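Local coordinates for protein glutathione S-transferase 1 (Ascaris suum, PDB 4Q5F) that conjugates reduced glutathione to a wide range of hydrophobic electrophiles and can also act as a glutathione peroxidase, at residues P14-T19 with L32-A37. Numbering follows the deposited sequence.
Sequences PQYKLT and LIFHQA
The first strand and first helix of the thioredoxin-like N-terminal domain pack together where F34, on helix 27-37, reaches Y16 and L18 on strand 16-21. F34 supplies just over half of the 142 Å² buried between the two segments. The approach is through the far end of its ring: CE1 of F34 lies 3.8 Å from CG of Y16, over one face of the tyrosine ring, and CZ of F34 sits 3.9 Å from CB of Y16. With centroids 5.5 Å apart, the ring planes are inclined at 55°. Strand 16-21 and helix 27-37 are the first two elements of a beta-alpha-beta unit that ends in strand 42-46, which is parallel to 16-21. CG of F34 is anti to its own carbonyl carbon (chi1 -77°), which carries the ring off the helix to the strand. The other side of the ring serves L18, with CE2 of F34 4.5 Å from CB of L18, a looser apolar contact. Y16 and L18, two residues apart, both direct their CB atoms at the helix, whereas K17 between them turns away and forms a salt bridge with E67. F41, stacked on F34, and L66 both touch Y16 and F34; L83 also packs against F34.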
ATOM      1  N   PRO B  14      12.121  23.879  -3.277  1.00 43.78           N
ATOM      2  CA  PRO B  14      12.611  22.612  -3.825  1.00 45.00           C
ATOM      3  C   PRO B  14      12.149  22.359  -5.260  1.00 37.72           C
ATOM      4  O   PRO B  14      11.095  22.852  -5.665  1.00 38.91           O
ATOM      5  CB  PRO B  14      12.000  21.580  -2.875  1.00 34.05           C
ATOM      6  CG  PRO B  14      10.742  22.258  -2.314  1.00 46.65           C
ATOM      7  CD  PRO B  14      10.775  23.717  -2.706  1.00 45.39           C
ATOM      8  N   GLN B  15      12.937  21.590  -6.009  1.00 25.15           N
ATOM      9  CA  GLN B  15      12.658  21.315  -7.417  1.00 29.43           C
ATOM     10  C   GLN B  15      12.131  19.896  -7.628  1.00 30.24           C
ATOM     11  O   GLN B  15      12.743  18.924  -7.182  1.00 24.89           O
ATOM     12  CB  GLN B  15      13.919  21.542  -8.250  1.00 26.10           C
ATOM     13  CG  GLN B  15      14.187  23.011  -8.545  1.00 49.77           C
ATOM     14  CD  GLN B  15      15.519  23.244  -9.230  1.00 44.67           C
ATOM     15  OE1 GLN B  15      16.437  22.429  -9.128  1.00 47.57           O
ATOM     16  NE2 GLN B  15      15.630  24.364  -9.935  1.00 38.50           N
ATOM     17  N   TYR B  16      11.000  19.796  -8.326  1.00 26.04           N
ATOM     18  CA  TYR B  16      10.287  18.533  -8.493  1.00 17.96           C
ATOM     19  C   TYR B  16      10.215  18.086  -9.951  1.00 22.37           C
ATOM     20  O   TYR B  16       9.848  18.865 -10.831  1.00 24.14           O
ATOM     21  CB  TYR B  16       8.861  18.668  -7.954  1.00 22.59           C
ATOM     22  CG  TYR B  16       8.782  18.876  -6.460  1.00 24.90           C
ATOM     23  CD1 TYR B  16       9.035  17.833  -5.580  1.00 19.68           C
ATOM     24  CD2 TYR B  16       8.441  20.112  -5.929  1.00 27.97           C
ATOM     25  CE1 TYR B  16       8.961  18.017  -4.213  1.00 23.19           C
ATOM     26  CE2 TYR B  16       8.361  20.306  -4.563  1.00 24.62           C
ATOM     27  CZ  TYR B  16       8.621  19.255  -3.710  1.00 28.86           C
ATOM     28  OH  TYR B  16       8.544  19.446  -2.349  1.00 30.14           O
ATOM     29  N   LYS B  17      10.558  16.823 -10.192  1.00 22.33           N
ATOM     30  CA  LYS B  17      10.370  16.203 -11.499  1.00 25.29           C
ATOM     31  C   LYS B  17       9.649  14.864 -11.353  1.00 24.57           C
ATOM     32  O   LYS B  17      10.129  13.957 -10.671  1.00 24.86           O
ATOM     33  CB  LYS B  17      11.713  16.003 -12.205  1.00 22.23           C
ATOM     34  CG  LYS B  17      11.607  15.294 -13.547  1.00 27.66           C
ATOM     35  CD  LYS B  17      12.923  15.352 -14.303  1.00 26.92           C
ATOM     36  CE  LYS B  17      13.081  14.192 -15.272  1.00 33.93           C
ATOM     37  NZ  LYS B  17      14.277  13.368 -14.943  1.00 49.90           N
ATOM     38  N   LEU B  18       8.490  14.758 -11.995  1.00 19.14           N
ATOM     39  CA  LEU B  18       7.705  13.530 -11.996  1.00 17.49           C
ATOM     40  C   LEU B  18       7.865  12.823 -13.333  1.00 18.91           C
ATOM     41  O   LEU B  18       7.595  13.405 -14.383  1.00 20.82           O
ATOM     42  CB  LEU B  18       6.228  13.847 -11.755  1.00 16.85           C
ATOM     43  CG  LEU B  18       5.267  12.652 -11.755  1.00 21.64           C
ATOM     44  CD1 LEU B  18       5.448  11.812 -10.500  1.00 15.35           C
ATOM     45  CD2 LEU B  18       3.828  13.123 -11.891  1.00 12.83           C
ATOM     46  N   THR B  19       8.304  11.568 -13.285  1.00 19.30           N
ATOM     47  CA  THR B  19       8.501  10.767 -14.490  1.00 23.08           C
ATOM     48  C   THR B  19       7.465   9.651 -14.570  1.00 23.13           C
ATOM     49  O   THR B  19       7.441   8.751 -13.733  1.00 26.24           O
ATOM     50  CB  THR B  19       9.915  10.156 -14.531  1.00 22.69           C
ATOM     51  OG1 THR B  19      10.891  11.204 -14.491  1.00 27.56           O
ATOM     52  CG2 THR B  19      10.122   9.334 -15.798  1.00 20.74           C
ATOM     53  N   LEU B  32      -2.157  15.569  -9.698  1.00 21.38           N
ATOM     54  CA  LEU B  32      -3.302  16.166  -9.024  1.00 18.96           C
ATOM     55  C   LEU B  32      -2.889  16.830  -7.714  1.00 20.03           C
ATOM     56  O   LEU B  32      -3.395  17.892  -7.355  1.00 20.40           O
ATOM     57  CB  LEU B  32      -4.359  15.099  -8.746  1.00 22.34           C
ATOM     58  CG  LEU B  32      -5.155  14.629  -9.961  1.00 23.06           C
ATOM     59  CD1 LEU B  32      -5.827  13.298  -9.680  1.00 17.33           C
ATOM     60  CD2 LEU B  32      -6.189  15.675 -10.345  1.00 21.65           C
ATOM     61  N   ILE B  33      -1.963  16.198  -7.005  1.00 18.74           N
ATOM     62  CA  ILE B  33      -1.510  16.711  -5.718  1.00 21.82           C
ATOM     63  C   ILE B  33      -0.689  17.990  -5.902  1.00 25.25           C
ATOM     64  O   ILE B  33      -0.786  18.914  -5.097  1.00 26.60           O
ATOM     65  CB  ILE B  33      -0.707  15.646  -4.941  1.00 19.24           C
ATOM     66  CG1 ILE B  33      -1.611  14.460  -4.599  1.00 18.79           C
ATOM     67  CG2 ILE B  33      -0.142  16.222  -3.647  1.00 20.96           C
ATOM     68  CD1 ILE B  33      -0.871  13.203  -4.189  1.00 14.97           C
ATOM     69  N   PHE B  34       0.120  18.042  -6.959  1.00 22.27           N
ATOM     70  CA  PHE B  34       0.863  19.258  -7.277  1.00 22.75           C
ATOM     71  C   PHE B  34      -0.092  20.404  -7.592  1.00 26.77           C
ATOM     72  O   PHE B  34       0.019  21.492  -7.026  1.00 21.38           O
ATOM     73  CB  PHE B  34       1.780  19.050  -8.484  1.00 18.59           C
ATOM     74  CG  PHE B  34       3.036  18.292  -8.176  1.00 20.15           C
ATOM     75  CD1 PHE B  34       3.949  18.779  -7.256  1.00 16.68           C
ATOM     76  CD2 PHE B  34       3.321  17.108  -8.834  1.00 14.96           C
ATOM     77  CE1 PHE B  34       5.112  18.087  -6.980  1.00 15.87           C
ATOM     78  CE2 PHE B  34       4.482  16.412  -8.565  1.00 17.34           C
ATOM     79  CZ  PHE B  34       5.380  16.901  -7.636  1.00 18.12           C
ATOM     80  N   HIS B  35      -1.027  20.152  -8.500  1.00 23.84           N
ATOM     81  CA  HIS B  35      -1.913  21.199  -8.990  1.00 27.44           C
ATOM     82  C   HIS B  35      -2.823  21.745  -7.898  1.00 30.44           C
ATOM     83  O   HIS B  35      -3.120  22.937  -7.876  1.00 32.56           O
ATOM     84  CB  HIS B  35      -2.729  20.696 -10.180  1.00 20.14           C
ATOM     85  CG  HIS B  35      -1.972  20.717 -11.470  1.00 25.57           C
ATOM     86  ND1 HIS B  35      -1.396  19.590 -12.018  1.00 33.94           N
ATOM     87  CD2 HIS B  35      -1.676  21.735 -12.309  1.00 23.51           C
ATOM     88  CE1 HIS B  35      -0.790  19.912 -13.144  1.00 31.99           C
ATOM     89  NE2 HIS B  35      -0.943  21.208 -13.346  1.00 27.91           N
ATOM     90  N   GLN B  36      -3.259  20.880  -6.988  1.00 26.68           N
ATOM     91  CA  GLN B  36      -4.070  21.327  -5.864  1.00 24.05           C
ATOM     92  C   GLN B  36      -3.278  22.323  -5.030  1.00 26.70           C
ATOM     93  O   GLN B  36      -3.769  23.398  -4.686  1.00 27.72           O
ATOM     94  CB  GLN B  36      -4.490  20.145  -4.987  1.00 24.39           C
ATOM     95  CG  GLN B  36      -5.200  20.541  -3.694  1.00 21.36           C
ATOM     96  CD  GLN B  36      -6.432  21.390  -3.934  1.00 26.67           C
ATOM     97  OE1 GLN B  36      -6.967  21.432  -5.041  1.00 29.66           O
ATOM     98  NE2 GLN B  36      -6.889  22.073  -2.894  1.00 24.32           N
ATOM     99  N   ALA B  37      -2.043  21.952  -4.716  1.00 24.71           N
ATOM    100  CA  ALA B  37      -1.177  22.762  -3.874  1.00 23.99           C
ATOM    101  C   ALA B  37      -0.623  23.974  -4.623  1.00 26.02           C
ATOM    102  O   ALA B  37      -0.073  24.890  -4.013  1.00 30.98           O
ATOM    103  CB  ALA B  37      -0.044  21.909  -3.344  1.00 19.48           C
TER